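Local coordinates for uncharacterized protein TP-0789 domain-containing protein (Nitrosomonas europaea ATCC 19718, PDB 3BUU) that is of unknown function but has the LolA-type beta fold and so may bind or carry lipoproteins or other lipid-bearing molecules, at residues E18-Q23 with S174-F179; Y44-L49 with R96-V101; N55-I60 with K222-R227; D180-L183 with P188-I191. All blocks are in the same frame, centred on the assembly; numbering follows the deposited sequence.

The four contacts fall into two pairs among the antiparallel strands of the fold. Interactions 1 and 4 share strand 170-182 and have centres about 6 Å apart; the neighbouring strand 185-195 ties them together, for instance where Glu177 N lies 2.8 Å from Arg190 O. Interactions 2 and 3 sit on strands 39-51 and 55-62, with centres about 14 Å apart, and Leu49 N lies 2.8 Å from Ile57 O between them. The pairs do not touch: centres of interactions 1 and 2 are about 17 Å apart, of 1 and 3 about 25 Å. Interaction 1 joins the end of the N-terminal helix to strand 170-182; interaction 3 involves the C-terminal segment. No ligand site is established here.

Interaction 1: E18-Q23 with S174-F179; sequences EIRFPQ and SRYENF
Arg20 and Tyr176 make the closest approach between the end of helix 9-20 and strand 170-182. In the tight part a methylene meets an aromatic edge: Arg20 CD comes to the ring edge of Tyr176, 3.8 Å from CE1. CG of Arg20 stands opposite the backbone N (chi1 173°) and the chain then bends at chi2, which swings CD and the guanidinium across to the strand. The two side chains cross at about a right angle, with the guanidinium and ring planes 68° apart, so this is no flat stack. Phe21 CZ lies over the rim of one guanidinium face, while Pro158 and Phe111 pack against Tyr176.

The packing is looser at Ile19 and Phe179. Ile19 CG2 only grazes the ring edge of Phe179, 4.3 Å from CE1; a branched aliphatic residue suits this buried helix position, and the more exposed Phe179 meets Arg157 as well. On the polar side a water does the joining: it accepts from Arg20 NE at 3.2 Å, in the guanidinium plane, and lies 2.7 Å from Tyr176 OH.

Another nitrogen of the group, NH2, hydrogen-bonds to Tyr207 OH, and Arg20 also makes a cation-pi contact with Tyr207. Arginine methylenes and tyrosine ring thus offer apolar surface along with polar ends, and the chemistry implies a partly exposed guanidinium, probably steadied by the Tyr207 hydroxyl and ring and by the shared water.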
loop_
_atom_site.group_PDB
_atom_site.type_symbol
_atom_site.label_atom_id
_atom_site.label_comp_id
_atom_site.label_asym_id
_atom_site.label_seq_id
_atom_site.Cartn_x
_atom_site.Cartn_y
_atom_site.Cartn_z
ATOM N N GLU A 18 10.609 3.408 6.516
ATOM C CA GLU A 18 11.213 4.675 6.145
ATOM C C GLU A 18 11.952 4.623 4.809
ATOM O O GLU A 18 12.138 5.666 4.195
ATOM C CB GLU A 18 12.066 5.208 7.267
ATOM C CG GLU A 18 13.375 4.625 7.366
ATOM C CD GLU A 18 14.142 5.133 8.588
ATOM O OE1 GLU A 18 13.586 5.930 9.376
ATOM O OE2 GLU A 18 15.296 4.741 8.760
ATOM N N ILE A 19 12.322 3.425 4.352
ATOM C CA ILE A 19 12.834 3.257 3.008
ATOM C C ILE A 19 11.695 3.314 1.981
ATOM O O ILE A 19 11.854 3.919 0.923
ATOM C CB ILE A 19 13.677 1.994 2.928
ATOM C CG1 ILE A 19 14.997 2.248 3.655
ATOM C CG2 ILE A 19 13.853 1.531 1.486
ATOM C CD1 ILE A 19 15.755 0.976 3.966
ATOM N N ARG A 20 10.587 2.653 2.278
ATOM C CA ARG A 20 9.477 2.651 1.356
ATOM C C ARG A 20 8.966 4.077 1.108
ATOM O O ARG A 20 8.787 4.471 -0.054
ATOM C CB ARG A 20 8.393 1.768 1.936
ATOM C CG ARG A 20 7.029 1.758 1.194
ATOM C CD ARG A 20 7.011 0.982 -0.115
ATOM N NE ARG A 20 5.592 0.790 -0.461
ATOM C CZ ARG A 20 4.929 1.279 -1.528
ATOM N NH1 ARG A 20 5.538 2.060 -2.463
ATOM N NH2 ARG A 20 3.627 0.994 -1.628
ATOM N N PHE A 21 8.694 4.814 2.176
ATOM C CA PHE A 21 8.100 6.153 2.014
ATOM C C PHE A 21 8.677 7.115 3.031
ATOM O O PHE A 21 9.040 6.743 4.135
ATOM C CB PHE A 21 6.585 6.156 2.269
ATOM C CG PHE A 21 5.737 5.554 1.197
ATOM C CD1 PHE A 21 5.897 5.899 -0.139
ATOM C CD2 PHE A 21 4.692 4.716 1.529
ATOM C CE1 PHE A 21 5.021 5.406 -1.127
ATOM C CE2 PHE A 21 3.830 4.230 0.538
ATOM C CZ PHE A 21 4.007 4.581 -0.780
ATOM N N PRO A 22 8.708 8.414 2.664
ATOM C CA PRO A 22 9.020 9.416 3.647
ATOM C C PRO A 22 8.086 9.313 4.834
ATOM O O PRO A 22 6.884 9.031 4.656
ATOM C CB PRO A 22 8.762 10.712 2.917
ATOM C CG PRO A 22 8.732 10.407 1.517
ATOM C CD PRO A 22 8.366 8.991 1.350
ATOM N N GLN A 23 8.615 9.544 6.036
ATOM C CA GLN A 23 7.798 9.558 7.251
ATOM C C GLN A 23 7.342 10.989 7.460
ATOM O O GLN A 23 7.777 11.689 8.382
ATOM C CB GLN A 23 8.577 8.988 8.444
ATOM C CG GLN A 23 9.045 7.541 8.135
ATOM C CD GLN A 23 7.891 6.589 7.929
ATOM O OE1 GLN A 23 7.126 6.360 8.873
ATOM N NE2 GLN A 23 7.691 6.110 6.700
ATOM N N SER A 174 4.002 -9.986 -2.732
ATOM C CA SER A 174 4.500 -8.794 -3.362
ATOM C C SER A 174 6.021 -8.836 -3.427
ATOM O O SER A 174 6.673 -9.511 -2.629
ATOM C CB SER A 174 4.045 -7.538 -2.646
ATOM O OG SER A 174 4.645 -7.507 -1.377
ATOM N N ARG A 175 6.556 -8.106 -4.385
ATOM C CA ARG A 175 7.991 -7.869 -4.523
ATOM C C ARG A 175 8.216 -6.374 -4.725
ATOM O O ARG A 175 7.455 -5.712 -5.415
ATOM C CB ARG A 175 8.517 -8.578 -5.796
ATOM C CG ARG A 175 8.353 -10.035 -5.835
ATOM C CD ARG A 175 9.089 -10.596 -7.056
ATOM N NE ARG A 175 8.842 -10.002 -8.386
ATOM C CZ ARG A 175 7.844 -10.351 -9.200
ATOM N NH1 ARG A 175 6.918 -11.222 -8.808
ATOM N NH2 ARG A 175 7.751 -9.805 -10.404
ATOM N N TYR A 176 9.297 -5.881 -4.123
ATOM C CA TYR A 176 9.675 -4.474 -4.195
ATOM C C TYR A 176 10.833 -4.351 -5.188
ATOM O O TYR A 176 11.850 -5.002 -4.999
ATOM C CB TYR A 176 10.132 -4.026 -2.818
ATOM C CG TYR A 176 9.068 -4.016 -1.763
ATOM C CD1 TYR A 176 8.384 -2.838 -1.465
ATOM C CD2 TYR A 176 8.743 -5.178 -1.064
ATOM C CE1 TYR A 176 7.441 -2.791 -0.486
ATOM C CE2 TYR A 176 7.778 -5.135 -0.100
ATOM C CZ TYR A 176 7.115 -3.953 0.207
ATOM O OH TYR A 176 6.139 -3.931 1.190
ATOM N N GLU A 177 10.716 -3.446 -6.148
ATOM C CA GLU A 177 11.689 -3.356 -7.214
ATOM C C GLU A 177 11.948 -1.895 -7.622
ATOM O O GLU A 177 11.253 -0.968 -7.192
ATOM C CB GLU A 177 11.249 -4.197 -8.427
ATOM C CG GLU A 177 11.202 -5.686 -8.089
ATOM C CD GLU A 177 11.097 -6.639 -9.224
ATOM O OE1 GLU A 177 11.028 -6.174 -10.367
ATOM O OE2 GLU A 177 11.034 -7.870 -8.952
ATOM N N ASN A 178 12.937 -1.733 -8.506
ATOM C CA ASN A 178 13.196 -0.445 -9.173
ATOM C C ASN A 178 13.505 0.674 -8.169
ATOM O O ASN A 178 12.820 1.679 -8.100
ATOM C CB ASN A 178 12.072 -0.053 -10.146
ATOM C CG ASN A 178 11.965 -0.987 -11.320
ATOM O OD1 ASN A 178 12.747 -1.919 -11.469
ATOM N ND2 ASN A 178 11.006 -0.724 -12.181
ATOM N N PHE A 179 14.516 0.427 -7.361
ATOM C CA PHE A 179 14.922 1.381 -6.331
ATOM C C PHE A 179 15.598 2.603 -6.941
ATOM O O PHE A 179 16.449 2.476 -7.820
ATOM C CB PHE A 179 15.816 0.726 -5.284
ATOM C CG PHE A 179 15.064 -0.210 -4.353
ATOM C CD1 PHE A 179 14.792 0.189 -3.057
ATOM C CD2 PHE A 179 14.645 -1.476 -4.764
ATOM C CE1 PHE A 179 14.134 -0.616 -2.187
ATOM C CE2 PHE A 179 13.943 -2.322 -3.861
ATOM C CZ PHE A 179 13.702 -1.869 -2.566
HETATM O O HOH W 1 4.867 -1.537 1.550
#

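Interaction 2: Y44-L49 with R96-V101; sequences YRYQVL and RLTGQV
Val101 O receives the N-H of Leu97 at 2.8 Å and, weakly, that of Thr98, the two residues that meet Tyr46 and Tyr44 of strand 39-51. This is a classic beta bulge, sharing Thr98 and Val101 with a type II' turn in which Gly99 takes the positive phi that glycine adopts easily.

The bulge presents two successive side chains to two tyrosines on alternate residues of the strand. Thr98 lies over one face of the Tyr44 ring in a CH-pi contact, its CB 4.1 Å from the centroid and only 8° off the normal, with OG1 above the ring centre. Leu97 and Tyr46 come from opposite directions, and the phenol end of Tyr46 fits against the fork of the leucine: CZ is 3.7 Å from Leu97 CD2. A serine in place of Tyr44 would probably leave Thr98 without the aromatic surface beneath it and open a gap beside the bulge.

Leu97 also packs on Ile106 and Asn103 of helix 103-107, so its apolar side chain packs between the helix and Tyr46. With the OG1 of Thr98 opposite its backbone N (chi1 -177°), the methyl is turned to Tyr46, and CG2 lies 3.6 Å from the phenolic OH.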
loop_
_atom_site.group_PDB
_atom_site.type_symbol
_atom_site.label_atom_id
_atom_site.label_comp_id
_atom_site.label_asym_id
_atom_site.label_seq_id
_atom_site.Cartn_x
_atom_site.Cartn_y
_atom_site.Cartn_z
ATOM N N TYR A 44 -5.070 1.630 -14.470
ATOM C CA TYR A 44 -5.629 2.519 -13.478
ATOM C C TYR A 44 -4.545 3.485 -13.041
ATOM O O TYR A 44 -3.363 3.106 -12.936
ATOM C CB TYR A 44 -6.126 1.716 -12.263
ATOM C CG TYR A 44 -7.485 1.057 -12.446
ATOM C CD1 TYR A 44 -8.559 1.503 -11.720
ATOM C CD2 TYR A 44 -7.719 0.054 -13.406
ATOM C CE1 TYR A 44 -9.827 0.950 -11.864
ATOM C CE2 TYR A 44 -8.980 -0.508 -13.570
ATOM C CZ TYR A 44 -10.031 -0.042 -12.798
ATOM O OH TYR A 44 -11.298 -0.567 -12.975
ATOM N N ARG A 45 -4.918 4.731 -12.793
ATOM C CA ARG A 45 -3.965 5.692 -12.244
ATOM C C ARG A 45 -4.615 6.471 -11.132
ATOM O O ARG A 45 -5.834 6.751 -11.201
ATOM C CB ARG A 45 -3.490 6.663 -13.332
ATOM C CG ARG A 45 -2.680 6.070 -14.463
ATOM C CD ARG A 45 -2.040 7.219 -15.246
ATOM N NE ARG A 45 -1.514 6.795 -16.535
ATOM C CZ ARG A 45 -0.243 6.472 -16.737
ATOM N NH1 ARG A 45 0.616 6.494 -15.725
ATOM N NH2 ARG A 45 0.176 6.103 -17.941
ATOM N N TYR A 46 -3.800 6.814 -10.131
ATOM C CA TYR A 46 -4.267 7.493 -8.938
ATOM C C TYR A 46 -3.307 8.581 -8.547
ATOM O O TYR A 46 -2.106 8.469 -8.754
ATOM C CB TYR A 46 -4.320 6.524 -7.743
ATOM C CG TYR A 46 -5.217 5.329 -7.987
ATOM C CD1 TYR A 46 -6.538 5.335 -7.609
ATOM C CD2 TYR A 46 -4.721 4.173 -8.611
ATOM C CE1 TYR A 46 -7.353 4.244 -7.845
ATOM C CE2 TYR A 46 -5.542 3.076 -8.826
ATOM C CZ TYR A 46 -6.833 3.124 -8.450
ATOM O OH TYR A 46 -7.646 2.040 -8.683
ATOM N N GLN A 47 -3.830 9.621 -7.910
ATOM C CA GLN A 47 -3.012 10.563 -7.183
ATOM C C GLN A 47 -3.287 10.329 -5.711
ATOM O O GLN A 47 -4.450 10.279 -5.298
ATOM C CB GLN A 47 -3.371 12.010 -7.529
ATOM C CG GLN A 47 -2.477 12.980 -6.702
ATOM C CD GLN A 47 -2.946 14.416 -6.663
ATOM O OE1 GLN A 47 -3.795 14.776 -5.845
ATOM N NE2 GLN A 47 -2.355 15.254 -7.494
ATOM N N VAL A 48 -2.225 10.220 -4.915
ATOM C CA VAL A 48 -2.334 9.933 -3.488
ATOM C C VAL A 48 -1.770 11.100 -2.687
ATOM O O VAL A 48 -0.644 11.540 -2.954
ATOM C CB VAL A 48 -1.570 8.650 -3.145
ATOM C CG1 VAL A 48 -1.699 8.362 -1.661
ATOM C CG2 VAL A 48 -2.140 7.495 -3.958
ATOM N N LEU A 49 -2.557 11.577 -1.715
ATOM C CA LEU A 49 -2.100 12.564 -0.717
ATOM C C LEU A 49 -2.004 11.740 0.573
ATOM O O LEU A 49 -3.013 11.320 1.114
ATOM C CB LEU A 49 -3.139 13.666 -0.587
ATOM C CG LEU A 49 -3.404 14.450 -1.870
ATOM C CD1 LEU A 49 -4.475 15.523 -1.614
ATOM C CD2 LEU A 49 -2.134 15.067 -2.415
ATOM N N ARG A 96 -11.080 -4.651 -2.007
ATOM C CA ARG A 96 -10.304 -4.598 -3.240
ATOM C C ARG A 96 -10.406 -3.244 -3.880
ATOM O O ARG A 96 -11.506 -2.671 -4.040
ATOM C CB ARG A 96 -10.780 -5.680 -4.196
ATOM C CG ARG A 96 -10.841 -7.054 -3.519
ATOM C CD ARG A 96 -11.233 -8.207 -4.434
ATOM N NE ARG A 96 -10.136 -8.621 -5.271
ATOM C CZ ARG A 96 -9.206 -9.501 -4.892
ATOM N NH1 ARG A 96 -9.226 -10.086 -3.686
ATOM N NH2 ARG A 96 -8.261 -9.800 -5.729
ATOM N N LEU A 97 -9.254 -2.692 -4.267
ATOM C CA LEU A 97 -9.167 -1.488 -5.070
ATOM C C LEU A 97 -9.294 -1.890 -6.539
ATOM O O LEU A 97 -10.311 -1.614 -7.179
ATOM C CB LEU A 97 -7.855 -0.745 -4.755
ATOM C CG LEU A 97 -7.671 0.550 -5.533
ATOM C CD1 LEU A 97 -8.555 1.666 -4.997
ATOM C CD2 LEU A 97 -6.232 0.913 -5.503
ATOM N N THR A 98 -8.266 -2.533 -7.067
ATOM C CA THR A 98 -8.259 -3.034 -8.430
ATOM C C THR A 98 -7.255 -4.185 -8.479
ATOM O O THR A 98 -6.243 -4.146 -7.759
ATOM C CB THR A 98 -7.927 -1.918 -9.435
ATOM O OG1 THR A 98 -8.016 -2.453 -10.731
ATOM C CG2 THR A 98 -6.547 -1.367 -9.237
ATOM N N GLY A 99 -7.516 -5.190 -9.303
ATOM C CA GLY A 99 -6.557 -6.257 -9.449
ATOM C C GLY A 99 -6.200 -6.878 -8.112
ATOM O O GLY A 99 -7.095 -7.205 -7.342
ATOM N N GLN A 100 -4.909 -7.031 -7.875
ATOM C CA GLN A 100 -4.403 -7.632 -6.661
ATOM C C GLN A 100 -4.097 -6.609 -5.580
ATOM O O GLN A 100 -3.378 -6.921 -4.643
ATOM C CB GLN A 100 -3.145 -8.449 -6.995
ATOM C CG GLN A 100 -3.463 -9.634 -7.851
ATOM C CD GLN A 100 -4.382 -10.580 -7.122
ATOM O OE1 GLN A 100 -4.046 -11.064 -6.061
ATOM N NE2 GLN A 100 -5.548 -10.884 -7.713
ATOM N N VAL A 101 -4.649 -5.390 -5.711
ATOM C CA VAL A 101 -4.359 -4.286 -4.807
ATOM C C VAL A 101 -5.540 -4.043 -3.902
ATOM O O VAL A 101 -6.673 -3.877 -4.388
ATOM C CB VAL A 101 -4.004 -3.038 -5.614
ATOM C CG1 VAL A 101 -3.553 -1.914 -4.678
ATOM C CG2 VAL A 101 -2.888 -3.353 -6.640
#

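Interaction 3: N55-I60 with K222-R227; sequences NSIVMI and KDYLKR
Ile57 and Leu225 slide past each other in opposite directions, strand 55-62 supplying one and the C-terminal segment the other. Methyl groups meet here: Ile57 CG2 lies 4.0 Å from Leu225 CD2. The second branch of the isoleucine works separately. CG1 is anti to the carbonyl carbon (chi1 -70°), which carries CD1 away from Leu225 and toward Tyr224, where it lies 3.9 Å from CE2. Ile57 and the tyrosine cross obliquely, the methyl meeting the CD2-CE2 side of the ring. A beta-branched residue suits this strand position because its two arms engage two partners at once. Leu225 is buried further by Leu72 of the adjoining strand 70-74 and Phe81 of the next, 77-81.

At the exposed end the polar bonds lie within 222-227, and the contact across is loose. Arg227 folds back on its own segment, and NE and NH2 both donate to Tyr224 O, at 3.1 Å and 3.2 Å. The NE bond lies in the carbonyl plane, whereas NH2 comes from above it. This side-on grip fixes the rotation of the guanidinium and sets NH2 over one face of the Tyr224 ring, 3.2 Å above its plane and offset toward the rim. The selenium of Met59, a selenomethionine, makes a distant contact with this group, 4.2 Å from NH1.

Ser56 bonds to Ala107 at the end of helix 103-107, while Ile57 and Met59 point the other way. The C-terminal segment therefore covers the sheet face turned from that helix, consistent with the outer wall of the half-open beta barrel of LolA-like proteins.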
loop_
_atom_site.group_PDB
_atom_site.type_symbol
_atom_site.label_atom_id
_atom_site.label_comp_id
_atom_site.label_asym_id
_atom_site.label_seq_id
_atom_site.Cartn_x
_atom_site.Cartn_y
_atom_site.Cartn_z
ATOM N N ASN A 55 -4.319 9.885 7.894
ATOM C CA ASN A 55 -5.191 10.465 6.872
ATOM C C ASN A 55 -4.593 10.250 5.516
ATOM O O ASN A 55 -3.388 10.298 5.346
ATOM C CB ASN A 55 -5.353 11.995 7.049
ATOM C CG ASN A 55 -6.196 12.351 8.203
ATOM O OD1 ASN A 55 -5.688 12.847 9.178
ATOM N ND2 ASN A 55 -7.486 12.085 8.121
ATOM N N SER A 56 -5.457 10.084 4.502
ATOM C CA SER A 56 -4.999 10.122 3.147
ATOM C C SER A 56 -6.195 10.386 2.248
ATOM O O SER A 56 -7.364 10.218 2.650
ATOM C CB SER A 56 -4.297 8.848 2.740
ATOM O OG SER A 56 -5.195 7.769 2.749
ATOM N N ILE A 57 -5.885 10.807 1.030
ATOM C CA ILE A 57 -6.866 10.901 -0.048
ATOM C C ILE A 57 -6.290 10.194 -1.252
ATOM O O ILE A 57 -5.126 10.419 -1.620
ATOM C CB ILE A 57 -7.156 12.370 -0.403
ATOM C CG1 ILE A 57 -7.923 13.037 0.735
ATOM C CG2 ILE A 57 -7.933 12.483 -1.718
ATOM C CD1 ILE A 57 -7.933 14.554 0.712
ATOM N N VAL A 58 -7.105 9.347 -1.872
ATOM C CA VAL A 58 -6.718 8.634 -3.078
ATOM C C VAL A 58 -7.715 9.018 -4.158
ATOM O O VAL A 58 -8.905 8.733 -4.040
ATOM C CB VAL A 58 -6.734 7.122 -2.861
ATOM C CG1 VAL A 58 -6.381 6.386 -4.161
ATOM C CG2 VAL A 58 -5.729 6.732 -1.741
HETATM N N MSE A 59 -7.212 9.646 -5.209
HETATM C CA MSE A 59 -8.106 10.151 -6.288
HETATM C C MSE A 59 -7.805 9.418 -7.582
HETATM O O MSE A 59 -6.686 9.408 -8.009
HETATM C CB MSE A 59 -7.842 11.630 -6.489
HETATM C CG MSE A 59 -8.407 12.508 -5.362
HETATM SE SE MSE A 59 -7.979 14.365 -5.357
HETATM C CE MSE A 59 -6.499 14.375 -6.586
ATOM N N ILE A 60 -8.817 8.782 -8.170
ATOM C CA ILE A 60 -8.644 8.046 -9.430
ATOM C C ILE A 60 -8.638 8.996 -10.596
ATOM O O ILE A 60 -9.505 9.869 -10.705
ATOM C CB ILE A 60 -9.673 6.955 -9.655
ATOM C CG1 ILE A 60 -9.323 6.125 -10.905
ATOM C CG2 ILE A 60 -11.016 7.511 -9.731
ATOM C CD1 ILE A 60 -9.825 4.752 -10.856
ATOM N N LYS A 222 -15.261 15.417 3.769
ATOM C CA LYS A 222 -16.175 15.207 2.667
ATOM C C LYS A 222 -16.384 16.450 1.822
ATOM O O LYS A 222 -16.448 16.365 0.612
ATOM C CB LYS A 222 -17.509 14.687 3.197
ATOM C CG LYS A 222 -17.398 13.391 3.980
ATOM C CD LYS A 222 -18.786 12.976 4.462
ATOM C CE LYS A 222 -18.723 11.756 5.368
ATOM N NZ LYS A 222 -20.093 11.314 5.762
ATOM N N ASP A 223 -16.356 17.621 2.452
ATOM C CA ASP A 223 -16.543 18.864 1.711
ATOM C C ASP A 223 -15.404 19.147 0.745
ATOM O O ASP A 223 -15.634 19.630 -0.363
ATOM C CB ASP A 223 -16.725 20.035 2.662
ATOM C CG ASP A 223 -18.063 20.020 3.326
ATOM O OD1 ASP A 223 -19.052 19.569 2.698
ATOM O OD2 ASP A 223 -18.121 20.440 4.496
ATOM N N TYR A 224 -14.165 18.808 1.144
ATOM C CA TYR A 224 -13.047 19.047 0.281
ATOM C C TYR A 224 -13.177 18.224 -1.020
ATOM O O TYR A 224 -12.678 18.603 -2.066
ATOM C CB TYR A 224 -11.779 18.741 1.063
ATOM C CG TYR A 224 -10.503 18.920 0.316
ATOM C CD1 TYR A 224 -9.943 20.190 0.138
ATOM C CD2 TYR A 224 -9.842 17.840 -0.230
ATOM C CE1 TYR A 224 -8.742 20.343 -0.554
ATOM C CE2 TYR A 224 -8.637 17.979 -0.922
ATOM C CZ TYR A 224 -8.093 19.240 -1.069
ATOM O OH TYR A 224 -6.893 19.374 -1.719
ATOM N N LEU A 225 -13.832 17.061 -0.925
ATOM C CA LEU A 225 -13.925 16.137 -2.068
ATOM C C LEU A 225 -15.215 16.269 -2.891
ATOM O O LEU A 225 -15.505 15.428 -3.733
ATOM C CB LEU A 225 -13.688 14.702 -1.589
ATOM C CG LEU A 225 -12.253 14.458 -1.124
ATOM C CD1 LEU A 225 -12.153 13.067 -0.519
ATOM C CD2 LEU A 225 -11.323 14.565 -2.312
ATOM N N LYS A 226 -16.000 17.319 -2.657
ATOM C CA LYS A 226 -17.247 17.536 -3.406
ATOM C C LYS A 226 -16.880 18.202 -4.718
ATOM O O LYS A 226 -16.636 19.397 -4.766
ATOM C CB LYS A 226 -18.243 18.355 -2.602
ATOM C CG LYS A 226 -19.597 18.334 -3.286
ATOM C CD LYS A 226 -20.735 18.744 -2.379
ATOM C CE LYS A 226 -22.059 18.678 -3.112
ATOM N NZ LYS A 226 -22.747 17.414 -2.891
ATOM N N ARG A 227 -16.731 17.396 -5.759
ATOM C CA ARG A 227 -16.202 17.892 -7.045
ATOM C C ARG A 227 -16.988 17.344 -8.202
ATOM O O ARG A 227 -17.694 16.337 -8.055
ATOM C CB ARG A 227 -14.746 17.508 -7.224
ATOM C CG ARG A 227 -13.889 18.096 -6.160
ATOM C CD ARG A 227 -12.530 17.623 -6.240
ATOM N NE ARG A 227 -11.838 18.014 -5.026
ATOM C CZ ARG A 227 -10.537 18.228 -4.960
ATOM N NH1 ARG A 227 -9.774 18.108 -6.054
ATOM N NH2 ARG A 227 -10.010 18.575 -3.808
#

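Interaction 4: D180-L183 with P188-I191; sequences DNIL and PTRI
Thr189 is the residue most covered here, resting against Ile182 and, more lightly, Asp180 across the beta hairpin of strands 170-182 and 185-195. The hairpin is disturbed by a classic beta bulge: Thr189 and Arg190 both face Glu177, and the nearly zero psi of Thr189 (-2°) marks the extra residue. Thr189 points toward 180-183, probably helped by the bulge.

Threonine suits the site because its two branches part company. Its hydroxyl sits between the backbone N and the carbonyl carbon (chi1 69°) and hydrogen-bonds to the carbonyl oxygen of Asn178, which satisfies the polar arm within the hairpin. The methyl is left for packing, and CG2 lies 4.0 Å from the CB of Asp180 in the conformer given, one of two. That aspartate is exposed, which suits its charge, and it contributes its methylene to the contact.

Ile182, two residues further on, is less exposed than Asp180 and rests also on Met210 of strand 202-212, a setting fit for a branched aliphatic side chain. It crosses Thr189 obliquely, and no hydrogen bond joins residues 180-183 to 188-191; backbone pairing comes from neighbours such as Arg187, bonded to Asp180. The closest approach is between two methyl groups, Ile182 CD1 standing 3.7 Å from Thr189 CG2.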
loop_
_atom_site.group_PDB
_atom_site.type_symbol
_atom_site.label_atom_id
_atom_site.label_comp_id
_atom_site.label_asym_id
_atom_site.label_seq_id
_atom_site.Cartn_x
_atom_site.Cartn_y
_atom_site.Cartn_z
ATOM N N ASP A 180 15.233 3.784 -6.442
ATOM C CA ASP A 180 15.746 5.054 -6.965
ATOM C C ASP A 180 15.937 6.028 -5.808
ATOM O O ASP A 180 15.209 5.984 -4.832
ATOM C CB ASP A 180 14.708 5.584 -7.955
ATOM C CG ASP A 180 15.197 6.766 -8.749
ATOM O OD1 ASP A 180 16.400 6.830 -9.048
ATOM O OD2 ASP A 180 14.369 7.633 -9.082
ATOM N N ASN A 181 16.917 6.933 -5.940
ATOM C CA ASN A 181 17.228 7.901 -4.881
ATOM C C ASN A 181 16.153 9.009 -4.872
ATOM O O ASN A 181 16.077 9.838 -5.792
ATOM C CB ASN A 181 18.640 8.494 -5.068
ATOM C CG ASN A 181 18.939 9.569 -4.048
ATOM O OD1 ASN A 181 18.524 9.452 -2.885
ATOM N ND2 ASN A 181 19.638 10.611 -4.446
ATOM N N ILE A 182 15.294 8.997 -3.850
ATOM C CA ILE A 182 14.158 9.888 -3.746
ATOM C C ILE A 182 14.086 10.338 -2.296
ATOM O O ILE A 182 13.909 9.497 -1.409
ATOM C CB ILE A 182 12.866 9.162 -4.168
ATOM C CG1 ILE A 182 12.884 8.737 -5.645
ATOM C CG2 ILE A 182 11.642 10.015 -3.844
ATOM C CD1 ILE A 182 11.830 7.709 -5.985
ATOM N N LEU A 183 14.190 11.642 -2.038
ATOM C CA LEU A 183 13.878 12.170 -0.717
ATOM C C LEU A 183 14.603 11.459 0.401
ATOM O O LEU A 183 14.028 11.122 1.435
ATOM C CB LEU A 183 12.356 12.176 -0.494
ATOM C CG LEU A 183 11.585 13.061 -1.483
ATOM C CD1 LEU A 183 10.077 12.790 -1.343
ATOM C CD2 LEU A 183 11.872 14.536 -1.290
ATOM N N PRO A 188 11.806 1.924 -3.336
ATOM C CA PRO A 188 11.260 1.118 -4.430
ATOM C C PRO A 188 10.217 1.929 -5.197
ATOM O O PRO A 188 9.390 2.576 -4.586
ATOM C CB PRO A 188 10.618 -0.050 -3.698
ATOM C CG PRO A 188 10.224 0.502 -2.329
ATOM C CD PRO A 188 11.342 1.498 -1.993
ATOM N N THR A 189 10.296 1.916 -6.507
ATOM C CA THR A 189 9.308 2.604 -7.294
ATOM C C THR A 189 8.375 1.671 -8.037
ATOM O O THR A 189 7.436 2.130 -8.684
ATOM C CB THR A 189 9.934 3.588 -8.281
ATOM O OG1 THR A 189 10.633 2.869 -9.294
ATOM C CG2 THR A 189 10.877 4.555 -7.576
ATOM N N ARG A 190 8.594 0.357 -7.904
ATOM C CA ARG A 190 7.700 -0.626 -8.447
ATOM C C ARG A 190 7.378 -1.655 -7.385
ATOM O O ARG A 190 8.278 -2.144 -6.678
ATOM C CB ARG A 190 8.338 -1.292 -9.655
ATOM C CG ARG A 190 7.495 -2.433 -10.190
ATOM C CD ARG A 190 8.047 -2.922 -11.506
ATOM N NE ARG A 190 7.603 -2.014 -12.549
ATOM C CZ ARG A 190 7.542 -2.324 -13.836
ATOM N NH1 ARG A 190 8.012 -3.490 -14.270
ATOM N NH2 ARG A 190 7.025 -1.454 -14.684
ATOM N N ILE A 191 6.104 -1.994 -7.267
ATOM C CA ILE A 191 5.751 -3.156 -6.477
ATOM C C ILE A 191 4.933 -4.052 -7.368
ATOM O O ILE A 191 4.069 -3.600 -8.107
ATOM C CB ILE A 191 4.961 -2.814 -5.188
ATOM C CG1 ILE A 191 5.784 -1.986 -4.201
ATOM C CG2 ILE A 191 4.504 -4.109 -4.502
ATOM C CD1 ILE A 191 4.942 -1.364 -3.077
#